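LAIR1 ecotodomain from MGD21 antibody (Homo sapiens, PDB 7JZK) binds, as the LAIR1 ectodomain insert of the MGD21 antibody, the V2 domain of a Plasmodium RIFIN. Local coordinates at residues 14-18 with 94-98; 24-30 with 76-82; 31-35 with 47-51. All blocks are in the same frame, centred on the assembly; numbering follows the deposited sequence.

Contact 1: residues 14-18 with 94-98; sequences TVIPL and ELVVK
Ile16 and Leu95 meet at an oblique angle, the CG1 branch of Ile16 lying 3.7 Å from Leu95 CD1. With chi1 of -57° Ile16 carries CG1 beside its own backbone N. That places the branch on the side of Leu95, two residues before Val97, the register partner of Ile16. Leu95 CD1 also lies close to the carbonyl O of Thr14. Further along, Leu18 crosses Val97 at a slant, with Leu18 CD1 3.9 Å from Val97 CG2. The same methyl of Val97 packs on Leu18 CA and on the carbonyl O of Ile16.

Val15 and Val96 pair on the other face of the sheet, where their side chains meet loosely: Val15 CG2 is 4.3 Å from Val96 CB. The two segments run parallel, Val15 opposite Val96 and Ile16 opposite Val97. A short strand near the N-terminus here lies beside the last strand, the parallel A'-G pairing found in V- and I-set immunoglobulin domains and their relatives.

Three backbone bonds make the ladder. Val96 N donates to Thr14 O over 2.7 Å, and the bond is nearly straight at 168°. Ile16 N reaches Val96 O at 2.8 Å, and Lys98 N reaches Ile16 O at 2.9 Å. Val96 thus both gives and accepts a bond. Val68 packs against Ile16 and Val97, while Leu95 reaches inward to Phe76 of strand 74-82.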
loop_
_atom_site.group_PDB
_atom_site.type_symbol
_atom_site.label_atom_id
_atom_site.label_comp_id
_atom_site.label_asym_id
_atom_site.label_seq_id
_atom_site.Cartn_x
_atom_site.Cartn_y
_atom_site.Cartn_z
ATOM N N THR A 14 25.557 -0.667 3.978
ATOM C CA THR A 14 24.647 -1.801 4.045
ATOM C C THR A 14 24.566 -2.430 5.429
ATOM O O THR A 14 23.627 -3.195 5.689
ATOM C CB THR A 14 25.051 -2.879 3.051
ATOM O OG1 THR A 14 26.423 -3.229 3.275
ATOM C CG2 THR A 14 24.852 -2.363 1.648
ATOM N N VAL A 15 25.541 -2.172 6.297
ATOM C CA VAL A 15 25.553 -2.700 7.655
ATOM C C VAL A 15 25.281 -1.557 8.612
ATOM O O VAL A 15 26.042 -0.581 8.669
ATOM C CB VAL A 15 26.863 -3.421 7.992
ATOM C CG1 VAL A 15 26.707 -4.183 9.306
ATOM C CG2 VAL A 15 27.182 -4.398 6.857
ATOM N N ILE A 16 24.167 -1.659 9.328
ATOM C CA ILE A 16 23.702 -0.614 10.229
ATOM C C ILE A 16 23.587 -1.218 11.611
ATOM O O ILE A 16 22.983 -2.284 11.769
ATOM C CB ILE A 16 22.354 -0.022 9.774
ATOM C CG1 ILE A 16 22.484 0.532 8.339
ATOM C CG2 ILE A 16 21.858 1.029 10.770
ATOM C CD1 ILE A 16 23.547 1.620 8.159
ATOM N N PRO A 17 24.177 -0.611 12.643
ATOM C CA PRO A 17 23.935 -1.092 14.005
ATOM C C PRO A 17 22.486 -0.876 14.396
ATOM O O PRO A 17 21.860 0.123 14.018
ATOM C CB PRO A 17 24.872 -0.242 14.862
ATOM C CG PRO A 17 25.086 1.011 14.043
ATOM C CD PRO A 17 25.062 0.564 12.615
ATOM N N LEU A 18 21.973 -1.803 15.197
ATOM C CA LEU A 18 20.614 -1.700 15.702
ATOM C C LEU A 18 20.408 -0.334 16.328
ATOM O O LEU A 18 21.228 0.125 17.128
ATOM C CB LEU A 18 20.359 -2.807 16.735
ATOM C CG LEU A 18 18.923 -3.051 17.240
ATOM C CD1 LEU A 18 18.018 -3.552 16.116
ATOM C CD2 LEU A 18 18.884 -4.027 18.425
ATOM N N GLU A 94 20.894 -5.615 -0.128
ATOM C CA GLU A 94 20.631 -6.245 1.163
ATOM C C GLU A 94 21.073 -5.324 2.295
ATOM O O GLU A 94 22.240 -4.940 2.373
ATOM C CB GLU A 94 21.341 -7.586 1.320
ATOM C CG GLU A 94 20.916 -8.364 2.586
ATOM C CD GLU A 94 21.698 -9.654 2.765
ATOM O OE1 GLU A 94 21.104 -10.684 3.120
ATOM O OE2 GLU A 94 22.921 -9.649 2.524
ATOM N N LEU A 95 20.149 -5.008 3.192
ATOM C CA LEU A 95 20.437 -4.242 4.391
ATOM C C LEU A 95 20.667 -5.221 5.528
ATOM O O LEU A 95 19.814 -6.073 5.802
ATOM C CB LEU A 95 19.289 -3.291 4.731
ATOM C CG LEU A 95 19.337 -2.732 6.155
ATOM C CD1 LEU A 95 20.496 -1.763 6.283
ATOM C CD2 LEU A 95 18.035 -2.060 6.531
ATOM N N VAL A 96 21.818 -5.104 6.174
ATOM C CA VAL A 96 22.174 -5.932 7.310
ATOM C C VAL A 96 22.154 -5.034 8.530
ATOM O O VAL A 96 22.729 -3.940 8.504
ATOM C CB VAL A 96 23.549 -6.590 7.112
ATOM C CG1 VAL A 96 23.913 -7.445 8.331
ATOM C CG2 VAL A 96 23.528 -7.436 5.853
ATOM N N VAL A 97 21.416 -5.451 9.562
ATOM C CA VAL A 97 21.352 -4.756 10.847
ATOM C C VAL A 97 22.049 -5.623 11.887
ATOM O O VAL A 97 21.815 -6.838 11.957
ATOM C CB VAL A 97 19.902 -4.442 11.260
ATOM C CG1 VAL A 97 19.059 -5.679 11.174
ATOM C CG2 VAL A 97 19.842 -3.898 12.688
ATOM N N LYS A 98 22.911 -5.008 12.688
ATOM C CA LYS A 98 23.681 -5.753 13.675
ATOM C C LYS A 98 23.380 -5.231 15.069
ATOM O O LYS A 98 23.070 -6.016 15.953
ATOM C CB LYS A 98 25.182 -5.651 13.379
ATOM C CG LYS A 98 25.997 -6.905 13.729
ATOM C CD LYS A 98 25.789 -7.402 15.174
ATOM C CE LYS A 98 26.685 -8.600 15.488
ATOM N NZ LYS A 98 26.077 -9.533 16.491
#

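Contact 2: residues 24-30 with 76-82; sequences FVCRGPV and FRCIYYK
Cys26 and Cys78 both turn SG beside their own backbone N, anti to the carbonyl carbon, and the two sulfurs meet in a disulfide. Its SG-SG bond, from Cys26 to Cys78, is 2.0 Å long and is twisted to a chi3 of -75°. Phe24 and Phe76 hold their rings in the same way, and these meet obliquely, planes 31° apart and centroids 4.1 Å apart. Phe24 CZ lies over one face of the Phe76 ring, offset toward the rim, and is 3.3 Å from Phe76 CD1.

The disulfide is the canonical bridge of the immunoglobulin fold. It ties strand 22-28 of one sheet to strand 74-82 of the other, strands B and F, through the core of the sandwich. Phe63 packs on Cys26, and Ile8 on Cys78.

Toward the far end, Pro29 lies over one face of the Tyr80 ring, its CD 3.2 Å from Tyr80 CZ. The hydroxyl of Tyr80 is hydrogen-bonded to the carbonyl O of Pro4. Lys82 bends at chi2 and chi3 and brings CE beside the carbonyl O of Val30. On the outer side of strand 74-82, Tyr81 OH is hydrogen-bonded to the backbone N of Phe105 of the RIFIN chain.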
loop_
_atom_site.group_PDB
_atom_site.type_symbol
_atom_site.label_atom_id
_atom_site.label_comp_id
_atom_site.label_asym_id
_atom_site.label_seq_id
_atom_site.Cartn_x
_atom_site.Cartn_y
_atom_site.Cartn_z
ATOM N N PHE A 24 18.267 5.059 1.915
ATOM C CA PHE A 24 18.323 4.484 0.580
ATOM C C PHE A 24 18.174 5.613 -0.420
ATOM O O PHE A 24 17.203 6.373 -0.361
ATOM C CB PHE A 24 17.206 3.455 0.382
ATOM C CG PHE A 24 17.306 2.282 1.299
ATOM C CD1 PHE A 24 16.580 2.243 2.468
ATOM C CD2 PHE A 24 18.168 1.245 1.016
ATOM C CE1 PHE A 24 16.690 1.182 3.333
ATOM C CE2 PHE A 24 18.277 0.173 1.864
ATOM C CZ PHE A 24 17.540 0.145 3.034
ATOM N N VAL A 25 19.122 5.696 -1.346
ATOM C CA VAL A 25 19.172 6.716 -2.390
ATOM C C VAL A 25 18.904 6.030 -3.720
ATOM O O VAL A 25 19.640 5.116 -4.123
ATOM C CB VAL A 25 20.523 7.451 -2.416
ATOM C CG1 VAL A 25 20.478 8.611 -3.406
ATOM C CG2 VAL A 25 20.903 7.935 -1.014
ATOM N N CYS A 26 17.821 6.442 -4.363
ATOM C CA CYS A 26 17.406 5.934 -5.657
ATOM C C CYS A 26 17.749 6.964 -6.721
ATOM O O CYS A 26 17.376 8.136 -6.595
ATOM C CB CYS A 26 15.906 5.656 -5.657
ATOM S SG CYS A 26 15.419 4.330 -4.582
ATOM N N ARG A 27 18.476 6.540 -7.747
ATOM C CA ARG A 27 18.905 7.443 -8.806
ATOM C C ARG A 27 18.405 6.964 -10.152
ATOM O O ARG A 27 18.471 5.770 -10.464
ATOM C CB ARG A 27 20.413 7.612 -8.825
ATOM C CG ARG A 27 20.874 8.580 -7.758
ATOM C CD ARG A 27 22.326 8.928 -7.917
ATOM N NE ARG A 27 23.050 8.944 -6.644
ATOM C CZ ARG A 27 23.362 7.875 -5.916
ATOM N NH1 ARG A 27 24.031 8.027 -4.778
ATOM N NH2 ARG A 27 22.999 6.654 -6.303
ATOM N N GLY A 28 17.889 7.922 -10.919
ATOM C CA GLY A 28 17.441 7.701 -12.270
ATOM C C GLY A 28 17.723 8.904 -13.165
ATOM O O GLY A 28 18.574 9.765 -12.871
ATOM N N PRO A 29 17.033 8.953 -14.301
ATOM C CA PRO A 29 17.215 10.050 -15.255
ATOM C C PRO A 29 16.470 11.294 -14.779
ATOM O O PRO A 29 15.781 11.278 -13.759
ATOM C CB PRO A 29 16.600 9.490 -16.542
ATOM C CG PRO A 29 15.487 8.587 -16.029
ATOM C CD PRO A 29 16.035 7.974 -14.762
ATOM N N VAL A 30 16.656 12.399 -15.513
ATOM C CA VAL A 30 15.957 13.645 -15.205
ATOM C C VAL A 30 14.491 13.501 -15.552
ATOM O O VAL A 30 14.131 12.847 -16.536
ATOM C CB VAL A 30 16.607 14.830 -15.943
ATOM C CG1 VAL A 30 15.614 15.993 -16.125
ATOM C CG2 VAL A 30 17.845 15.310 -15.192
ATOM N N PHE A 76 15.901 -4.363 -0.672
ATOM C CA PHE A 76 15.287 -3.120 -1.136
ATOM C C PHE A 76 15.712 -2.877 -2.581
ATOM O O PHE A 76 16.810 -3.258 -2.981
ATOM C CB PHE A 76 15.698 -1.883 -0.298
ATOM C CG PHE A 76 15.289 -1.951 1.157
ATOM C CD1 PHE A 76 16.080 -2.629 2.086
ATOM C CD2 PHE A 76 14.120 -1.324 1.607
ATOM C CE1 PHE A 76 15.713 -2.686 3.424
ATOM C CE2 PHE A 76 13.754 -1.374 2.947
ATOM C CZ PHE A 76 14.547 -2.059 3.855
ATOM N N ARG A 77 14.851 -2.230 -3.372
ATOM C CA ARG A 77 15.233 -1.892 -4.745
ATOM C C ARG A 77 14.393 -0.714 -5.223
ATOM O O ARG A 77 13.362 -0.393 -4.639
ATOM C CB ARG A 77 15.083 -3.086 -5.689
ATOM C CG ARG A 77 13.677 -3.307 -6.193
ATOM C CD ARG A 77 13.635 -4.549 -7.027
ATOM N NE ARG A 77 12.274 -4.920 -7.400
ATOM C CZ ARG A 77 11.988 -5.938 -8.217
ATOM N NH1 ARG A 77 12.971 -6.673 -8.736
ATOM N NH2 ARG A 77 10.731 -6.217 -8.532
ATOM N N CYS A 78 14.842 -0.069 -6.290
ATOM C CA CYS A 78 14.168 1.126 -6.773
ATOM C C CYS A 78 13.489 0.867 -8.105
ATOM O O CYS A 78 13.882 -0.008 -8.884
ATOM C CB CYS A 78 15.122 2.319 -6.930
ATOM S SG CYS A 78 16.176 2.670 -5.493
ATOM N N ILE A 79 12.435 1.632 -8.338
ATOM C CA ILE A 79 11.805 1.664 -9.645
ATOM C C ILE A 79 11.208 3.051 -9.792
ATOM O O ILE A 79 10.792 3.669 -8.815
ATOM C CB ILE A 79 10.754 0.540 -9.799
ATOM C CG1 ILE A 79 10.206 0.479 -11.224
ATOM C CG2 ILE A 79 9.637 0.723 -8.817
ATOM C CD1 ILE A 79 9.228 -0.638 -11.415
ATOM N N TYR A 80 11.214 3.579 -10.999
ATOM C CA TYR A 80 10.703 4.924 -11.149
ATOM C C TYR A 80 9.708 4.949 -12.287
ATOM O O TYR A 80 9.668 4.050 -13.133
ATOM C CB TYR A 80 11.815 5.950 -11.374
ATOM C CG TYR A 80 12.571 5.795 -12.665
ATOM C CD1 TYR A 80 13.765 5.095 -12.702
ATOM C CD2 TYR A 80 12.111 6.375 -13.845
ATOM C CE1 TYR A 80 14.462 4.959 -13.856
ATOM C CE2 TYR A 80 12.798 6.235 -15.008
ATOM C CZ TYR A 80 13.975 5.526 -15.016
ATOM O OH TYR A 80 14.685 5.387 -16.195
ATOM N N TYR A 81 8.873 5.976 -12.259
ATOM C CA TYR A 81 7.825 6.167 -13.246
ATOM C C TYR A 81 8.127 7.420 -14.045
ATOM O O TYR A 81 8.318 8.486 -13.471
ATOM C CB TYR A 81 6.445 6.271 -12.571
ATOM C CG TYR A 81 5.268 6.195 -13.538
ATOM C CD1 TYR A 81 4.806 4.986 -14.010
ATOM C CD2 TYR A 81 4.618 7.342 -13.987
ATOM C CE1 TYR A 81 3.739 4.922 -14.915
ATOM C CE2 TYR A 81 3.549 7.271 -14.887
ATOM C CZ TYR A 81 3.118 6.067 -15.336
ATOM O OH TYR A 81 2.055 6.008 -16.200
ATOM N N LYS A 82 8.193 7.286 -15.361
ATOM C CA LYS A 82 8.479 8.432 -16.216
ATOM C C LYS A 82 7.922 8.193 -17.609
ATOM O O LYS A 82 7.982 7.077 -18.118
ATOM C CB LYS A 82 9.997 8.669 -16.181
ATOM C CG LYS A 82 10.543 10.013 -16.587
ATOM C CD LYS A 82 11.116 10.087 -17.987
ATOM C CE LYS A 82 12.492 10.759 -17.863
ATOM N NZ LYS A 82 13.441 10.613 -19.003
#

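Contact 3: residues 31-35 with 47-51; sequences GVQTF and DTEDV
The Phe35 ring meets Val51 at its edge: Val51 CG1 sits near the ring plane, 3.7 Å from Phe35 CD1. Cys26 CB lies over one face of the Phe35 ring, toward the CE2 rim, and Tyr80 CB over the other, while Ala61 also packs on this side chain in the interior of the domain. Val51 CG1 also meets CG1 of Val32, 4.0 Å away, where the two side chains cross at about a right angle. One valine methyl is therefore shared by Phe35 and Val32. The other, Val51 CG2, lies 3.0 Å from the carbonyl O of Val32.

Beside this apolar patch, Phe35 and Thr48 form an antiparallel hydrogen-bonded pair. Phe35 N donates to Thr48 O at 3.0 Å, and Thr48 N returns the bond to Phe35 O at 2.9 Å. Both bonds bend moderately, with angles at the hydrogen of 155° and 150°. The side chains of the pair lie on the same face, Thr48 CG2 3.9 Å from Phe35 CB.

The pair belongs to the beta hairpin of strands 34-38 and 45-48, at the edge of the five-stranded sheet of the immunoglobulin sandwich. Just ahead of it, Gln33 and Thr34 both face Tyr81 of strand 74-82 in a classic beta bulge.

Thr34 has its methyl CG2 anti to the backbone N, with OG1 at chi1 -45°. The methyl lies 3.3 Å from Thr48 O, and OG1 lies 3.6 Å from Glu49 CG. Glu49 crosses Thr34 at a slant, and its CG also borders the carbonyl O of Gln33. After Glu49 the chain makes an inverse gamma turn centred on Asp50, with a weak bond from Val51 N to Glu49 O. Asp47 forms a salt bridge with Arg36 and packs on Phe105 of the RIFIN chain.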
loop_
_atom_site.group_PDB
_atom_site.type_symbol
_atom_site.label_atom_id
_atom_site.label_comp_id
_atom_site.label_asym_id
_atom_site.label_seq_id
_atom_site.Cartn_x
_atom_site.Cartn_y
_atom_site.Cartn_z
ATOM N N GLY A 31 13.635 14.103 -14.734
ATOM C CA GLY A 31 12.220 14.070 -15.004
ATOM C C GLY A 31 11.474 12.920 -14.379
ATOM O O GLY A 31 10.340 12.645 -14.793
ATOM N N VAL A 32 12.065 12.228 -13.401
ATOM C CA VAL A 32 11.324 11.177 -12.721
ATOM C C VAL A 32 10.111 11.805 -12.053
ATOM O O VAL A 32 10.232 12.786 -11.310
ATOM C CB VAL A 32 12.203 10.465 -11.681
ATOM C CG1 VAL A 32 11.348 9.531 -10.838
ATOM C CG2 VAL A 32 13.327 9.701 -12.344
ATOM N N GLN A 33 8.932 11.253 -12.327
ATOM C CA GLN A 33 7.746 11.705 -11.612
ATOM C C GLN A 33 7.685 11.088 -10.228
ATOM O O GLN A 33 7.561 11.802 -9.229
ATOM C CB GLN A 33 6.497 11.343 -12.392
ATOM C CG GLN A 33 6.568 11.756 -13.825
ATOM C CD GLN A 33 5.257 11.544 -14.505
ATOM O OE1 GLN A 33 4.210 11.435 -13.849
ATOM N NE2 GLN A 33 5.290 11.460 -15.826
ATOM N N THR A 34 7.834 9.768 -10.148
ATOM C CA THR A 34 7.738 9.090 -8.869
ATOM C C THR A 34 8.844 8.052 -8.752
ATOM O O THR A 34 9.107 7.299 -9.695
ATOM C CB THR A 34 6.382 8.387 -8.711
ATOM O OG1 THR A 34 5.328 9.253 -9.138
ATOM C CG2 THR A 34 6.147 8.112 -7.280
ATOM N N PHE A 35 9.465 8.002 -7.582
ATOM C CA PHE A 35 10.335 6.905 -7.193
ATOM C C PHE A 35 9.577 5.998 -6.232
ATOM O O PHE A 35 8.942 6.490 -5.294
ATOM C CB PHE A 35 11.582 7.428 -6.492
ATOM C CG PHE A 35 12.792 7.382 -7.331
ATOM C CD1 PHE A 35 13.386 8.551 -7.766
ATOM C CD2 PHE A 35 13.308 6.173 -7.735
ATOM C CE1 PHE A 35 14.513 8.509 -8.571
ATOM C CE2 PHE A 35 14.416 6.116 -8.527
ATOM C CZ PHE A 35 15.029 7.286 -8.948
ATOM N N ASP A 47 6.294 5.186 -1.939
ATOM C CA ASP A 47 6.428 6.078 -3.078
ATOM C C ASP A 47 6.803 7.478 -2.607
ATOM O O ASP A 47 6.479 7.885 -1.490
ATOM C CB ASP A 47 5.126 6.120 -3.880
ATOM C CG ASP A 47 5.001 4.951 -4.855
ATOM O OD1 ASP A 47 5.881 4.079 -4.832
ATOM O OD2 ASP A 47 3.997 4.858 -5.602
ATOM N N THR A 48 7.492 8.213 -3.476
ATOM C CA THR A 48 7.804 9.610 -3.218
ATOM C C THR A 48 7.804 10.358 -4.538
ATOM O O THR A 48 8.292 9.852 -5.559
ATOM C CB THR A 48 9.159 9.773 -2.512
ATOM O OG1 THR A 48 9.328 11.135 -2.105
ATOM C CG2 THR A 48 10.299 9.386 -3.422
ATOM N N GLU A 49 7.240 11.558 -4.519
ATOM C CA GLU A 49 7.347 12.442 -5.665
ATOM C C GLU A 49 8.281 13.614 -5.410
ATOM O O GLU A 49 8.489 14.421 -6.312
ATOM C CB GLU A 49 5.974 12.960 -6.098
ATOM C CG GLU A 49 5.049 11.899 -6.643
ATOM C CD GLU A 49 3.836 12.513 -7.319
ATOM O OE1 GLU A 49 2.684 12.219 -6.921
ATOM O OE2 GLU A 49 4.042 13.309 -8.260
ATOM N N ASP A 50 8.861 13.729 -4.220
ATOM C CA ASP A 50 9.878 14.754 -4.018
ATOM C C ASP A 50 11.174 14.187 -4.594
ATOM O O ASP A 50 11.991 13.587 -3.893
ATOM C CB ASP A 50 10.013 15.125 -2.546
ATOM C CG ASP A 50 11.159 16.120 -2.279
ATOM O OD1 ASP A 50 11.593 16.851 -3.209
ATOM O OD2 ASP A 50 11.650 16.145 -1.129
ATOM N N VAL A 51 11.365 14.392 -5.895
ATOM C CA VAL A 51 12.570 13.966 -6.600
ATOM C C VAL A 51 13.399 15.208 -6.884
ATOM O O VAL A 51 12.896 16.180 -7.459
ATOM C CB VAL A 51 12.232 13.222 -7.906
ATOM C CG1 VAL A 51 11.639 11.840 -7.607
ATOM C CG2 VAL A 51 11.239 14.023 -8.727
#

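Contact 2 is the buried one. It joins the two sheets face to face through a disulfide and aromatic rings. Contacts 1 and 3 instead pair strands within the five-stranded sheet, at its two outermost strands, and rely on backbone bonds. Contact 1 is parallel and lies at the surface; contact 3 is antiparallel and partly buried. Their centres are about 26 Å apart, on opposite sides of the chain's centre. Contact 2 touches both. Phe24 packs on Leu95 of contact 1, while contacts 2 and 3 touch at the Phe35 ring. Strand 74-82 neighbours both strand 85-97 and strand 34-38 in the sheet. Contacts 2 and 3 both reach the RIFIN chain, whereas contact 1 does not.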